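Local coordinates for protein hydrolase, alpha/beta hydrolase FOLD family (Staphylococcus aureus, PDB 2XMZ) that probably catalyses the elimination of pyruvate that forms 2-succinyl-6-hydroxy-2,4-cyclohexadiene-1-carboxylate in menaquinone biosynthesis, at residues G24-S29 with L177-H182; R30-H35 with F88-G93; W64-I69 with G93-L98; S241-G244 with V249-S252. All blocks are in the same frame, centred on the assembly; numbering follows the deposited sequence. Where two conformers were deposited one is given.

Contact 1: G24-S29 with L177-H182; sequences GFLSDS and LSQSPH
Asp28 OD1 is gripped by two groups of different kind. The amide of Gln179 donates to it, NE2 to OD1 at 2.8 Å, and Arg30 forms a salt bridge with the same oxygen through its NH2. The amide bond is moderately bent, 151° at the hydrogen. OD1 lies close to the amide plane of Gln179, whereas NE2 approaches from above the carboxylate plane, 36° out of it, because the two flat groups are turned steeply against each other. Asp28 suits the place because its short side chain, with CG held between the backbone N and the carbonyl carbon (chi1 53°), brings the acceptor OD1 within bonding distance of the amide. Two donors on one buried oxygen would probably favour the ionised carboxylate.

Gln179 reaches it by a bend at chi2, which carries the chain across the backbone at Leu26 and Ser27. Its CG rests 3.7 Å from Leu26 C, and its CB lies 4.2 Å from Leu26 CD2, a looser apolar touch. A glutamine fits because both ends of its amide are used: NE2 also donates to Gln175 O, while OE1 accepts from Gly54 N, and together these bonds fix which way round the amide lies.

The contact joins the loop after strand 17-22 to the linker between helix 166-177 and helix 181-191, where Ser180 takes the N-cap position. Leu26 also packs on Ile145, Phe148 and Trp152 of helix 145-152, and on Met184 of helix 181-191, so the loop is wedged among the helices that lie over the C-terminal ends of the parallel strands.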
loop_
_atom_site.group_PDB
_atom_site.type_symbol
_atom_site.label_atom_id
_atom_site.label_comp_id
_atom_site.label_asym_id
_atom_site.label_seq_id
_atom_site.Cartn_x
_atom_site.Cartn_y
_atom_site.Cartn_z
ATOM N N GLY A 24 2.633 -2.542 2.180
ATOM C CA GLY A 24 3.368 -1.388 2.687
ATOM C C GLY A 24 4.866 -1.675 2.843
ATOM O O GLY A 24 5.329 -2.795 2.582
ATOM N N PHE A 25 5.598 -0.656 3.266
ATOM C CA PHE A 25 7.032 -0.715 3.484
ATOM C C PHE A 25 7.407 -1.772 4.521
ATOM O O PHE A 25 6.685 -1.967 5.515
ATOM C CB PHE A 25 7.549 0.660 3.912
ATOM C CG PHE A 25 9.033 0.681 4.151
ATOM C CD1 PHE A 25 9.914 0.516 3.082
ATOM C CD2 PHE A 25 9.545 0.857 5.426
ATOM C CE1 PHE A 25 11.276 0.527 3.275
ATOM C CE2 PHE A 25 10.926 0.874 5.646
ATOM C CZ PHE A 25 11.801 0.708 4.566
ATOM N N LEU A 26 8.525 -2.452 4.299
ATOM C CA LEU A 26 9.060 -3.426 5.262
ATOM C C LEU A 26 8.113 -4.605 5.445
ATOM O O LEU A 26 7.982 -5.167 6.539
ATOM C CB LEU A 26 9.315 -2.781 6.632
ATOM C CG LEU A 26 10.683 -2.463 7.245
ATOM C CD1 LEU A 26 10.521 -2.298 8.762
ATOM C CD2 LEU A 26 11.764 -3.479 6.955
ATOM N N SER A 27 7.439 -4.977 4.372
ATOM C CA SER A 27 6.413 -5.996 4.440
ATOM C C SER A 27 6.311 -6.520 3.039
ATOM O O SER A 27 7.139 -6.181 2.198
ATOM C CB SER A 27 5.083 -5.374 4.892
ATOM O OG SER A 27 4.014 -6.309 4.837
ATOM N N ASP A 28 5.334 -7.383 2.783
ATOM C CA ASP A 28 5.111 -7.847 1.439
ATOM C C ASP A 28 3.691 -8.381 1.361
ATOM O O ASP A 28 2.875 -8.192 2.290
ATOM C CB ASP A 28 6.178 -8.889 0.992
ATOM C CG ASP A 28 6.321 -10.053 1.948
ATOM O OD1 ASP A 28 7.451 -10.310 2.428
ATOM O OD2 ASP A 28 5.328 -10.748 2.222
ATOM N N SER A 29 3.423 -9.089 0.274
ATOM C CA SER A 29 2.087 -9.599 -0.004
ATOM C C SER A 29 1.542 -10.542 1.061
ATOM O O SER A 29 0.327 -10.725 1.147
ATOM C CB SER A 29 2.080 -10.289 -1.346
ATOM O OG SER A 29 2.224 -9.301 -2.361
ATOM N N LEU A 177 11.507 -8.684 9.498
ATOM C CA LEU A 177 12.856 -9.260 9.663
ATOM C C LEU A 177 13.307 -10.032 8.432
ATOM O O LEU A 177 14.514 -10.208 8.190
ATOM C CB LEU A 177 12.914 -10.161 10.903
ATOM C CG LEU A 177 12.771 -9.475 12.280
ATOM C CD1 LEU A 177 12.780 -10.500 13.425
ATOM C CD2 LEU A 177 13.847 -8.435 12.488
ATOM N N SER A 178 12.343 -10.500 7.645
ATOM C CA SER A 178 12.682 -11.277 6.463
ATOM C C SER A 178 13.006 -10.374 5.278
ATOM O O SER A 178 13.496 -10.847 4.260
ATOM C CB SER A 178 11.552 -12.214 6.091
ATOM O OG SER A 178 10.494 -11.449 5.564
ATOM N N GLN A 179 12.754 -9.074 5.405
ATOM C CA GLN A 179 13.086 -8.164 4.314
ATOM C C GLN A 179 14.587 -7.986 4.243
ATOM O O GLN A 179 15.270 -8.057 5.252
ATOM C CB GLN A 179 12.385 -6.805 4.476
ATOM C CG GLN A 179 10.857 -6.879 4.529
ATOM C CD GLN A 179 10.258 -7.715 3.394
ATOM O OE1 GLN A 179 10.661 -7.582 2.234
ATOM N NE2 GLN A 179 9.282 -8.572 3.730
ATOM N N SER A 180 15.106 -7.805 3.038
ATOM C CA SER A 180 16.530 -7.541 2.850
ATOM C C SER A 180 16.826 -6.071 3.185
ATOM O O SER A 180 16.241 -5.167 2.558
ATOM C CB SER A 180 16.882 -7.833 1.403
ATOM O OG SER A 180 18.233 -7.536 1.168
ATOM N N PRO A 181 17.712 -5.818 4.170
ATOM C CA PRO A 181 17.972 -4.410 4.549
ATOM C C PRO A 181 18.536 -3.533 3.426
ATOM O O PRO A 181 18.142 -2.364 3.309
ATOM C CB PRO A 181 18.974 -4.516 5.710
ATOM C CG PRO A 181 19.539 -5.912 5.638
ATOM C CD PRO A 181 18.431 -6.768 5.044
ATOM N N HIS A 182 19.417 -4.089 2.596
ATOM C CA HIS A 182 19.933 -3.349 1.439
ATOM C C HIS A 182 18.813 -2.973 0.453
ATOM O O HIS A 182 18.792 -1.848 -0.095
ATOM C CB HIS A 182 21.131 -4.084 0.778
ATOM C CG HIS A 182 20.734 -5.214 -0.126
ATOM N ND1 HIS A 182 20.478 -6.489 0.337
ATOM C CD2 HIS A 182 20.542 -5.258 -1.467
ATOM C CE1 HIS A 182 20.145 -7.271 -0.681
ATOM N NE2 HIS A 182 20.179 -6.549 -1.787
#

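Contact 2: R30-H35 with F88-G93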
loop_
_atom_site.group_PDB
_atom_site.type_symbol
_atom_site.label_atom_id
_atom_site.label_comp_id
_atom_site.label_asym_id
_atom_site.label_seq_id
_atom_site.Cartn_x
_atom_site.Cartn_y
_atom_site.Cartn_z
ATOM N N ARG A 30 2.429 -11.147 1.854
ATOM C CA ARG A 30 1.975 -12.026 2.912
ATOM C C ARG A 30 1.042 -11.337 3.912
ATOM O O ARG A 30 0.287 -12.027 4.581
ATOM C CB ARG A 30 3.141 -12.654 3.680
ATOM C CG ARG A 30 3.839 -13.793 2.954
ATOM C CD ARG A 30 5.090 -14.169 3.720
ATOM N NE ARG A 30 6.013 -13.043 3.818
ATOM C CZ ARG A 30 7.113 -13.030 4.561
ATOM N NH1 ARG A 30 7.429 -14.084 5.303
ATOM N NH2 ARG A 30 7.877 -11.940 4.575
ATOM N N THR A 31 1.127 -10.012 4.040
ATOM C CA THR A 31 0.230 -9.240 4.906
ATOM C C THR A 31 -1.255 -9.444 4.554
ATOM O O THR A 31 -2.126 -9.232 5.403
ATOM C CB THR A 31 0.577 -7.720 4.908
ATOM O OG1 THR A 31 -0.165 -7.057 5.933
ATOM C CG2 THR A 31 0.257 -7.062 3.553
ATOM N N TYR A 32 -1.541 -9.860 3.315
ATOM C CA TYR A 32 -2.944 -10.055 2.879
ATOM C C TYR A 32 -3.394 -11.503 2.965
ATOM O O TYR A 32 -4.535 -11.839 2.622
ATOM C CB TYR A 32 -3.127 -9.505 1.474
ATOM C CG TYR A 32 -2.811 -8.033 1.421
ATOM C CD1 TYR A 32 -3.512 -7.130 2.218
ATOM C CD2 TYR A 32 -1.795 -7.553 0.615
ATOM C CE1 TYR A 32 -3.211 -5.785 2.209
ATOM C CE2 TYR A 32 -1.479 -6.203 0.587
ATOM C CZ TYR A 32 -2.192 -5.325 1.380
ATOM O OH TYR A 32 -1.894 -3.990 1.356
ATOM N N HIS A 33 -2.491 -12.347 3.475
ATOM C CA HIS A 33 -2.683 -13.805 3.573
ATOM C C HIS A 33 -4.062 -14.249 4.043
ATOM O O HIS A 33 -4.735 -15.037 3.374
ATOM C CB HIS A 33 -1.593 -14.432 4.478
ATOM C CG HIS A 33 -1.665 -14.010 5.925
ATOM N ND1 HIS A 33 -1.497 -12.704 6.337
ATOM C CD2 HIS A 33 -1.886 -14.731 7.053
ATOM C CE1 HIS A 33 -1.602 -12.638 7.652
ATOM N NE2 HIS A 33 -1.843 -13.855 8.111
ATOM N N ASN A 34 -4.472 -13.753 5.201
ATOM C CA ASN A 34 -5.734 -14.169 5.820
ATOM C C ASN A 34 -6.953 -13.491 5.199
ATOM O O ASN A 34 -8.073 -13.720 5.642
ATOM C CB ASN A 34 -5.699 -13.899 7.333
ATOM C CG ASN A 34 -5.563 -12.413 7.655
ATOM O OD1 ASN A 34 -6.316 -11.868 8.473
ATOM N ND2 ASN A 34 -4.616 -11.744 6.992
ATOM N N HIS A 35 -6.723 -12.662 4.178
ATOM C CA HIS A 35 -7.787 -11.894 3.519
ATOM C C HIS A 35 -8.190 -12.490 2.181
ATOM O O HIS A 35 -9.337 -12.352 1.754
ATOM C CB HIS A 35 -7.345 -10.450 3.274
ATOM C CG HIS A 35 -7.096 -9.667 4.522
ATOM N ND1 HIS A 35 -8.103 -9.016 5.202
ATOM C CD2 HIS A 35 -5.957 -9.418 5.208
ATOM C CE1 HIS A 35 -7.596 -8.403 6.259
ATOM N NE2 HIS A 35 -6.296 -8.637 6.289
ATOM N N PHE A 88 -5.848 -1.714 -4.952
ATOM C CA PHE A 88 -5.820 -1.434 -3.545
ATOM C C PHE A 88 -4.371 -1.193 -3.141
ATOM O O PHE A 88 -3.480 -1.984 -3.470
ATOM C CB PHE A 88 -6.378 -2.625 -2.746
ATOM C CG PHE A 88 -6.190 -2.477 -1.244
ATOM C CD1 PHE A 88 -4.970 -2.790 -0.644
ATOM C CD2 PHE A 88 -7.229 -2.025 -0.439
ATOM C CE1 PHE A 88 -4.774 -2.614 0.734
ATOM C CE2 PHE A 88 -7.048 -1.857 0.951
ATOM C CZ PHE A 88 -5.814 -2.164 1.527
ATOM N N GLY A 89 -4.136 -0.121 -2.397
ATOM C CA GLY A 89 -2.831 0.101 -1.802
ATOM C C GLY A 89 -2.893 0.553 -0.350
ATOM O O GLY A 89 -3.688 1.436 0.004
ATOM N N TYR A 90 -2.056 -0.083 0.476
ATOM C CA TYR A 90 -1.911 0.260 1.877
ATOM C C TYR A 90 -0.612 1.006 2.076
ATOM O O TYR A 90 0.443 0.494 1.723
ATOM C CB TYR A 90 -1.908 -1.003 2.774
ATOM C CG TYR A 90 -1.235 -0.790 4.110
ATOM C CD1 TYR A 90 -1.847 -0.035 5.117
ATOM C CD2 TYR A 90 0.023 -1.352 4.373
ATOM C CE1 TYR A 90 -1.218 0.171 6.354
ATOM C CE2 TYR A 90 0.684 -1.151 5.626
ATOM C CZ TYR A 90 0.049 -0.391 6.598
ATOM O OH TYR A 90 0.651 -0.195 7.812
ATOM N N SER A 91 -0.706 2.187 2.683
ATOM C CA SER A 91 0.443 2.976 3.134
ATOM C C SER A 91 1.382 3.175 1.951
ATOM O O SER A 91 0.962 3.731 0.949
ATOM C CB SER A 91 1.144 2.301 4.331
ATOM O OG SER A 91 1.876 3.261 5.074
ATOM N N MET A 92 2.614 2.670 2.022
ATOM C CA MET A 92 3.535 2.775 0.846
ATOM C C MET A 92 2.895 2.320 -0.454
ATOM O O MET A 92 3.057 2.978 -1.484
ATOM C CB MET A 92 4.845 1.993 1.072
ATOM C CG MET A 92 5.769 1.885 -0.176
ATOM S SD MET A 92 7.193 0.835 0.172
ATOM C CE MET A 92 6.532 -0.767 -0.254
ATOM N N GLY A 93 2.223 1.173 -0.424
ATOM C CA GLY A 93 1.502 0.675 -1.585
ATOM C C GLY A 93 0.345 1.551 -2.047
ATOM O O GLY A 93 -0.034 1.509 -3.228
#
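The hydroxyl of Tyr32 touches two residues of strand 84-90 that point the same way: OH is 3.3 Å from Phe88 CE1 and 3.3 Å from Tyr90 CB. It comes to the Phe88 ring at the edge, near the plane, and touches the base of the Tyr90 side chain. Behind the oxygen, Tyr32 CZ packs 3.8 Å from Phe88 CE1. The two rings are almost perpendicular (87°), with centroids 5.7 Å apart, and meet obliquely.

A tyrosine suits this place because its ring fills an apolar setting while its hydroxyl, buried there, finds an acceptor in Leu22 O. Phe88 has its CG anti to the backbone N (chi1 172°), a torsion that sends the ring off the strand to meet the incoming hydroxyl. The Tyr32 ring is covered on one face by Thr31 CG2, 3.5 Å above its plane, and also meets the rings of Phe21 and His248. Tyr90 is held at its far end, where OH is bonded to Thr246 OG1.

Phe88 and Tyr90 lead into Ser91, probably the nucleophile of a Gly-x-Ser-x-Gly elbow; its positive phi (54°) fits the strained turn, and its OG is hydrogen-bonded to His245 NE2. The 3-10 segment that runs through residues 30-32 thus lies against the central strand 84-90, which pairs with strands 17-22 and 110-114 and runs by way of the elbow into helix 92-103.

Contact 3: W64-I69 with G93-L98; sequences WNFDYI and GGRVAL
The backbones of helix 66-77 and helix 92-103 come nearest at Phe66 and Val96, whose CA atoms are 7.1 Å apart, a separation filled by side chains. Phe66 reaches across with its ring edge. CE1 lies 3.8 Å from Val96 CA and equally far from Val96 CG2, and CZ lies 3.4 Å from Arg95 NH1. The arginine nitrogen is near the ring plane, and the guanidinium is turned 67° from the ring, so this is no cation-pi arrangement over a face.

One turn on, Ile69 CG2 meets Val96 CG1 at 3.3 Å, tighter than usual for two methyl groups. Each of these methyls is anti to its own backbone N (Val96 chi1 174°), which aims them at each other across the gap. Branched residues fit here: Val96 turns CG1 to Ile69 and CG2 to Phe66 with little bulk. Asn65 starts the first helix as its N-cap, its OD1 accepting from Tyr68 N at 3.0 Å.

Arg95 is bent at chi3, which brings its end back toward Phe66, while NH1 is hydrogen-bonded to Tyr191 O at the end of helix 181-191. Tyr191 also touches Phe66 and Ile69. The chemistry is therefore divided: apolar packing joins the two helices, whereas the buried guanidinium is satisfied beyond them, NH1 by the carbonyl of Tyr191, whose partial negative charge would probably help offset the positive one.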
loop_
_atom_site.group_PDB
_atom_site.type_symbol
_atom_site.label_atom_id
_atom_site.label_comp_id
_atom_site.label_asym_id
_atom_site.label_seq_id
_atom_site.Cartn_x
_atom_site.Cartn_y
_atom_site.Cartn_z
ATOM N N TRP A 64 14.348 2.453 -8.683
ATOM C CA TRP A 64 12.996 2.038 -8.417
ATOM C C TRP A 64 12.093 3.242 -8.175
ATOM O O TRP A 64 11.415 3.306 -7.174
ATOM C CB TRP A 64 12.951 1.099 -7.215
ATOM C CG TRP A 64 13.806 -0.138 -7.371
ATOM C CD1 TRP A 64 14.313 -0.671 -8.537
ATOM C CD2 TRP A 64 14.209 -0.993 -6.331
ATOM N NE1 TRP A 64 15.032 -1.814 -8.257
ATOM C CE2 TRP A 64 14.974 -2.033 -6.907
ATOM C CE3 TRP A 64 14.028 -0.973 -4.941
ATOM C CZ2 TRP A 64 15.540 -3.047 -6.146
ATOM C CZ3 TRP A 64 14.591 -1.994 -4.186
ATOM C CH2 TRP A 64 15.328 -3.010 -4.789
ATOM N N ASN A 65 12.090 4.194 -9.096
ATOM C CA ASN A 65 11.240 5.376 -8.948
ATOM C C ASN A 65 9.783 5.061 -9.341
ATOM O O ASN A 65 9.461 3.933 -9.708
ATOM C CB ASN A 65 11.847 6.570 -9.711
ATOM C CG ASN A 65 12.099 6.264 -11.188
ATOM O OD1 ASN A 65 11.426 5.422 -11.791
ATOM N ND2 ASN A 65 13.078 6.939 -11.769
ATOM N N PHE A 66 8.893 6.034 -9.247
ATOM C CA PHE A 66 7.501 5.777 -9.566
ATOM C C PHE A 66 7.212 5.367 -11.018
ATOM O O PHE A 66 6.286 4.601 -11.265
ATOM C CB PHE A 66 6.601 6.920 -9.076
ATOM C CG PHE A 66 6.314 6.830 -7.604
ATOM C CD1 PHE A 66 5.190 6.141 -7.153
ATOM C CD2 PHE A 66 7.225 7.353 -6.666
ATOM C CE1 PHE A 66 4.940 6.004 -5.769
ATOM C CE2 PHE A 66 7.006 7.212 -5.303
ATOM C CZ PHE A 66 5.848 6.565 -4.845
ATOM N N ASP A 67 8.017 5.848 -11.960
ATOM C CA ASP A 67 7.786 5.496 -13.348
ATOM C C ASP A 67 8.193 4.049 -13.595
ATOM O O ASP A 67 7.511 3.329 -14.320
ATOM C CB ASP A 67 8.553 6.397 -14.314
ATOM C CG ASP A 67 8.285 6.035 -15.775
ATOM O OD1 ASP A 67 9.210 5.590 -16.480
ATOM O OD2 ASP A 67 7.131 6.165 -16.218
ATOM N N TYR A 68 9.291 3.635 -12.973
ATOM C CA TYR A 68 9.687 2.220 -12.935
ATOM C C TYR A 68 8.583 1.330 -12.359
ATOM O O TYR A 68 8.231 0.303 -12.940
ATOM C CB TYR A 68 10.979 2.025 -12.131
ATOM C CG TYR A 68 11.412 0.571 -12.045
ATOM C CD1 TYR A 68 12.238 0.003 -13.034
ATOM C CD2 TYR A 68 10.999 -0.235 -10.979
ATOM C CE1 TYR A 68 12.632 -1.346 -12.970
ATOM C CE2 TYR A 68 11.388 -1.577 -10.894
ATOM C CZ TYR A 68 12.195 -2.123 -11.892
ATOM O OH TYR A 68 12.565 -3.438 -11.794
ATOM N N ILE A 69 8.057 1.709 -11.210
ATOM C CA ILE A 69 6.979 0.937 -10.573
ATOM C C ILE A 69 5.714 0.930 -11.443
ATOM O O ILE A 69 5.047 -0.105 -11.562
ATOM C CB ILE A 69 6.662 1.454 -9.168
ATOM C CG1 ILE A 69 7.857 1.220 -8.250
ATOM C CG2 ILE A 69 5.398 0.761 -8.579
ATOM C CD1 ILE A 69 7.949 2.230 -7.157
ATOM N N GLY A 93 2.223 1.173 -0.424
ATOM C CA GLY A 93 1.502 0.675 -1.585
ATOM C C GLY A 93 0.345 1.551 -2.047
ATOM O O GLY A 93 -0.034 1.509 -3.228
ATOM N N GLY A 94 -0.222 2.335 -1.129
ATOM C CA GLY A 94 -1.252 3.315 -1.489
ATOM C C GLY A 94 -0.672 4.498 -2.216
ATOM O O GLY A 94 -1.363 5.114 -3.030
ATOM N N ARG A 95 0.597 4.812 -1.927
ATOM C CA ARG A 95 1.290 5.894 -2.643
ATOM C C ARG A 95 1.521 5.464 -4.079
ATOM O O ARG A 95 1.309 6.227 -5.013
ATOM C CB ARG A 95 2.611 6.282 -1.965
ATOM C CG ARG A 95 2.422 6.801 -0.513
ATOM C CD ARG A 95 3.703 7.384 0.085
ATOM N NE ARG A 95 4.761 6.407 0.415
ATOM C CZ ARG A 95 5.848 6.185 -0.333
ATOM N NH1 ARG A 95 6.020 6.851 -1.479
ATOM N NH2 ARG A 95 6.788 5.319 0.078
ATOM N N VAL A 96 1.919 4.213 -4.239
ATOM C CA VAL A 96 2.009 3.611 -5.548
ATOM C C VAL A 96 0.621 3.554 -6.231
ATOM O O VAL A 96 0.514 3.879 -7.414
ATOM C CB VAL A 96 2.685 2.224 -5.482
ATOM C CG1 VAL A 96 2.641 1.521 -6.841
ATOM C CG2 VAL A 96 4.116 2.379 -5.002
ATOM N N ALA A 97 -0.427 3.197 -5.497
ATOM C CA ALA A 97 -1.745 3.081 -6.116
ATOM C C ALA A 97 -2.262 4.441 -6.553
ATOM O O ALA A 97 -2.877 4.581 -7.619
ATOM C CB ALA A 97 -2.751 2.380 -5.180
ATOM N N LEU A 98 -2.002 5.474 -5.754
ATOM C CA LEU A 98 -2.402 6.831 -6.181
ATOM C C LEU A 98 -1.636 7.259 -7.430
ATOM O O LEU A 98 -2.224 7.771 -8.385
ATOM C CB LEU A 98 -2.139 7.839 -5.048
ATOM C CG LEU A 98 -3.251 7.945 -3.999
ATOM C CD1 LEU A 98 -2.742 8.705 -2.771
ATOM C CD2 LEU A 98 -4.439 8.650 -4.563
#

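Contact 4: S241-G244 with V249-S252; sequences SATG and VEDS
Ala242 and Glu250 are bridged by a water in the loop that follows strand 235-240, the last strand of the alpha/beta hydrolase sheet, and leads to His245, probably the histidine of a Ser-His-Asp triad. Ala242 has a left-handed backbone, a conformation less common for a residue with a CB; alanine adds only a methyl there. Its carbonyl O accepts from the water at 2.6 Å, and the same water donates to Glu250 OE1 at 2.7 Å.

Thr243 comes next and divides its two branches. OG1 turns back to bond to Ile240 O, at the end of the strand. CG2, anti to the carbonyl carbon, goes the other way and rests on the helix 247-250 side, 3.7 Å from both Glu250 CB and Asp251 CB. A threonine suits the position because one short side chain serves a backbone carbonyl and an apolar surface at once. The Thr243 and Glu250 side chains run past each other in opposite directions, and Thr243 CA is 3.3 Å from Glu250 OE1.

Gly244, just before His245, takes psi -138°, which glycine adopts readily, and offers its backbone N to Glu250. The glutamate is long enough for this because it is extended beyond CG. Two donors on OE1 are consistent with an ionised carboxylate, and the bond of OE2 to Ser160 OG helps fix its rotation. The bond from Gly244 N to Glu250 OE1 is short and nearly straight, 2.8 Å and 168°, and N stands well above the carboxylate plane, 49° out of it.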
loop_
_atom_site.group_PDB
_atom_site.type_symbol
_atom_site.label_atom_id
_atom_site.label_comp_id
_atom_site.label_asym_id
_atom_site.label_seq_id
_atom_site.Cartn_x
_atom_site.Cartn_y
_atom_site.Cartn_z
ATOM N N SER A 241 -12.983 2.533 13.531
ATOM C CA SER A 241 -12.911 2.637 14.990
ATOM C C SER A 241 -11.784 1.826 15.593
ATOM O O SER A 241 -11.531 0.710 15.178
ATOM C CB SER A 241 -14.214 2.123 15.608
ATOM O OG SER A 241 -15.311 2.897 15.176
ATOM N N ALA A 242 -11.139 2.391 16.605
ATOM C CA ALA A 242 -10.236 1.642 17.483
ATOM C C ALA A 242 -9.085 0.931 16.773
ATOM O O ALA A 242 -8.579 -0.069 17.276
ATOM C CB ALA A 242 -11.042 0.656 18.380
ATOM N N THR A 243 -8.675 1.443 15.609
ATOM C CA THR A 243 -7.501 0.921 14.908
ATOM C C THR A 243 -6.500 2.022 14.603
ATOM O O THR A 243 -6.869 3.179 14.482
ATOM C CB THR A 243 -7.840 0.203 13.560
ATOM O OG1 THR A 243 -8.597 1.082 12.721
ATOM C CG2 THR A 243 -8.621 -1.077 13.802
ATOM N N GLY A 244 -5.236 1.631 14.458
ATOM C CA GLY A 244 -4.195 2.542 14.006
ATOM C C GLY A 244 -3.933 2.438 12.519
ATOM O O GLY A 244 -4.863 2.323 11.698
ATOM N N VAL A 249 -4.819 -5.389 9.555
ATOM C CA VAL A 249 -4.299 -6.342 10.546
ATOM C C VAL A 249 -4.985 -6.214 11.917
ATOM O O VAL A 249 -5.112 -7.199 12.643
ATOM C CB VAL A 249 -2.776 -6.175 10.704
ATOM C CG1 VAL A 249 -2.276 -6.919 11.905
ATOM C CG2 VAL A 249 -2.070 -6.701 9.477
ATOM N N GLU A 250 -5.399 -4.998 12.274
ATOM C CA GLU A 250 -5.886 -4.728 13.628
ATOM C C GLU A 250 -7.367 -5.056 13.752
ATOM O O GLU A 250 -7.814 -5.522 14.804
ATOM C CB GLU A 250 -5.620 -3.271 14.032
ATOM C CG GLU A 250 -4.145 -2.912 14.057
ATOM C CD GLU A 250 -3.850 -1.629 14.821
ATOM O OE1 GLU A 250 -4.798 -0.963 15.301
ATOM O OE2 GLU A 250 -2.648 -1.286 14.926
ATOM N N ASP A 251 -8.116 -4.797 12.673
ATOM C CA ASP A 251 -9.500 -5.238 12.549
ATOM C C ASP A 251 -9.745 -5.782 11.141
ATOM O O ASP A 251 -10.338 -5.089 10.286
ATOM C CB ASP A 251 -10.463 -4.097 12.836
ATOM C CG ASP A 251 -11.865 -4.591 13.153
ATOM O OD1 ASP A 251 -12.170 -5.775 12.855
ATOM O OD2 ASP A 251 -12.656 -3.794 13.711
ATOM N N SER A 252 -9.282 -7.010 10.915
ATOM C CA SER A 252 -9.347 -7.661 9.603
ATOM C C SER A 252 -10.776 -7.833 9.099
ATOM O O SER A 252 -11.040 -7.666 7.915
ATOM C CB SER A 252 -8.610 -9.016 9.599
ATOM O OG SER A 252 -7.245 -8.885 9.952
HETATM O O HOH W 1 -6.300 -1.378 17.445
#

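From the N terminus, the loop after strand 17-22 supplies segments 24-29 and 30-35 in succession. Contact 1 closes the longest loop, joining this region to residues 177-182 beside the helices over the sheet; contacts 2 and 3 both fall within that span. Contact 2 returns the loop to strand 84-90 and the probable nucleophile elbow. Contact 3, joining helix 66-77 to helix 92-103, starts before that return and ends after it, so the two cross, sharing Gly93. Contact 4 follows in series, tying the loop after strand 235-240 to the end of helix 247-250. It touches contact 2 where Ser252 meets Asn34 and His35, but lies across the chain's centre from contact 3.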